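Local coordinates for protein Ala-tRNApro hydrolase ProX (Aeropyrum pernix, PDB 1WDV) that probably acts as an aminoacyl-tRNA deacylase, consistent with trans-editing of tRNA mischarged with alanine in place of proline, at residues A[19-24]-A[32-37]. Residues are numbered along the deposited sequence; the frame is centred on the assembly and turned at random.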
loop_
_atom_site.group_PDB
_atom_site.type_symbol
_atom_site.label_atom_id
_atom_site.label_comp_id
_atom_site.label_asym_id
_atom_site.label_seq_id
_atom_site.Cartn_x
_atom_site.Cartn_y
_atom_site.Cartn_z
ATOM N N LEU A 19 1.834 5.199 13.331
ATOM C CA LEU A 19 0.859 5.886 14.168
ATOM C C LEU A 19 -0.122 4.815 14.593
ATOM O O LEU A 19 -0.505 3.960 13.793
ATOM C CB LEU A 19 0.166 6.994 13.390
ATOM C CG LEU A 19 1.090 8.114 12.883
ATOM C CD1 LEU A 19 0.224 9.156 12.226
ATOM C CD2 LEU A 19 1.925 8.733 14.030
ATOM N N ILE A 20 -0.531 4.846 15.857
ATOM C CA ILE A 20 -1.427 3.804 16.367
ATOM C C ILE A 20 -2.835 4.276 16.639
ATOM O O ILE A 20 -3.030 5.273 17.313
ATOM C CB ILE A 20 -0.858 3.251 17.696
ATOM C CG1 ILE A 20 0.627 2.918 17.526
ATOM C CG2 ILE A 20 -1.665 2.040 18.139
ATOM C CD1 ILE A 20 0.913 1.930 16.409
HETATM N N MSE A 21 -3.824 3.558 16.122
HETATM C CA MSE A 21 -5.228 3.896 16.350
HETATM C C MSE A 21 -5.672 3.040 17.541
HETATM O O MSE A 21 -5.438 1.850 17.573
HETATM C CB MSE A 21 -6.043 3.547 15.107
HETATM C CG MSE A 21 -5.422 4.100 13.830
HETATM SE SE MSE A 21 -5.441 6.017 13.855
HETATM C CE MSE A 21 -7.208 6.006 14.235
ATOM N N GLN A 22 -6.310 3.645 18.535
ATOM C CA GLN A 22 -6.712 2.886 19.716
ATOM C C GLN A 22 -7.582 1.680 19.334
ATOM O O GLN A 22 -7.431 0.582 19.882
ATOM C CB GLN A 22 -7.438 3.810 20.690
ATOM C CG GLN A 22 -7.577 3.200 22.063
ATOM C CD GLN A 22 -8.890 2.478 22.212
ATOM O OE1 GLN A 22 -9.936 3.033 21.875
ATOM N NE2 GLN A 22 -8.850 1.229 22.723
ATOM N N LYS A 23 -8.500 1.902 18.401
ATOM C CA LYS A 23 -9.337 0.838 17.875
ATOM C C LYS A 23 -9.055 0.844 16.379
ATOM O O LYS A 23 -8.941 1.898 15.766
ATOM C CB LYS A 23 -10.815 1.130 18.134
ATOM C CG LYS A 23 -11.172 0.983 19.609
ATOM C CD LYS A 23 -12.596 1.386 19.902
ATOM C CE LYS A 23 -12.889 1.249 21.393
ATOM N NZ LYS A 23 -14.342 1.483 21.645
ATOM N N PRO A 24 -8.922 -0.332 15.769
ATOM C CA PRO A 24 -8.654 -0.291 14.326
ATOM C C PRO A 24 -9.781 0.386 13.529
ATOM O O PRO A 24 -10.959 0.242 13.848
ATOM C CB PRO A 24 -8.462 -1.769 13.960
ATOM C CG PRO A 24 -9.234 -2.511 15.028
ATOM C CD PRO A 24 -9.001 -1.710 16.285
ATOM N N ALA A 32 -9.235 8.721 7.673
ATOM C CA ALA A 32 -8.946 10.103 7.286
ATOM C C ALA A 32 -9.396 11.105 8.371
ATOM O O ALA A 32 -8.651 12.017 8.756
ATOM C CB ALA A 32 -9.606 10.439 5.944
ATOM N N ALA A 33 -10.593 10.908 8.892
ATOM C CA ALA A 33 -11.128 11.795 9.922
ATOM C C ALA A 33 -10.292 11.784 11.190
ATOM O O ALA A 33 -10.003 12.847 11.754
ATOM C CB ALA A 33 -12.556 11.407 10.251
ATOM N N LEU A 34 -9.900 10.598 11.640
ATOM C CA LEU A 34 -9.121 10.493 12.876
ATOM C C LEU A 34 -7.737 11.122 12.786
ATOM O O LEU A 34 -7.196 11.591 13.794
ATOM C CB LEU A 34 -9.058 9.028 13.330
ATOM C CG LEU A 34 -10.464 8.526 13.708
ATOM C CD1 LEU A 34 -10.401 7.177 14.373
ATOM C CD2 LEU A 34 -11.148 9.503 14.645
ATOM N N LEU A 35 -7.170 11.163 11.583
ATOM C CA LEU A 35 -5.874 11.787 11.358
ATOM C C LEU A 35 -5.989 13.252 10.891
ATOM O O LEU A 35 -4.984 13.969 10.748
ATOM C CB LEU A 35 -5.106 10.971 10.327
ATOM C CG LEU A 35 -4.574 9.649 10.836
ATOM C CD1 LEU A 35 -3.995 8.898 9.648
ATOM C CD2 LEU A 35 -3.495 9.881 11.903
ATOM N N GLY A 36 -7.222 13.696 10.644
ATOM C CA GLY A 36 -7.443 15.068 10.217
ATOM C C GLY A 36 -7.007 15.370 8.798
ATOM O O GLY A 36 -6.662 16.514 8.465
ATOM N N VAL A 37 -7.020 14.341 7.952
ATOM C CA VAL A 37 -6.600 14.507 6.573
ATOM C C VAL A 37 -7.720 14.105 5.648
ATOM O O VAL A 37 -8.845 13.966 6.092
ATOM C CB VAL A 37 -5.321 13.686 6.293
ATOM C CG1 VAL A 37 -4.201 14.212 7.205
ATOM C CG2 VAL A 37 -5.544 12.176 6.562
#
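Leu19, in edge strand 17-20, and Met21, in the loop just after it, reach to Leu34 and Leu35, in the last turn of helix 28-35, which closes with a Schellman motif. The contact is a strand-to-helix packing at the surface of the editing domain. It is entirely apolar: no hydrogen bond crosses it, and 173 Å² is buried in all.

Both pairs of side chains are set at a slant to one another, but they differ in the atoms that touch. Met21, deposited as selenomethionine, is bent at both chi2 (-65°) and chi3 (-52°), which swings its terminal methyl over the flank of Leu34. CE of Met21 lies 3.4 Å from CD1 of Leu34, tighter than ordinary van der Waals contact, and 3.7 Å from CB of Leu34. The other branch is turned from it, since CD2 of Leu34 is 5.3 Å from CE of Met21. Leu19 and Leu35 instead meet through one methyl each.

Leu131 of strand 130-134 lies beside both pairs: it pairs with Leu19 through the backbone and touches the side chains of Met21 and Leu35. Tyr122 of strand 121-124 adjoins both Leu19 and Leu35.

The helix ends immediately beyond the contact. Gly36 has a positive phi of 72°, and the two bonds of the motif are Val37 N to Ala32 O at 3.0 Å and Gly36 N to Ala33 O at 3.1 Å. Just before this cap, Leu35 presents CD2 to CD1 of Leu19 at 3.8 Å.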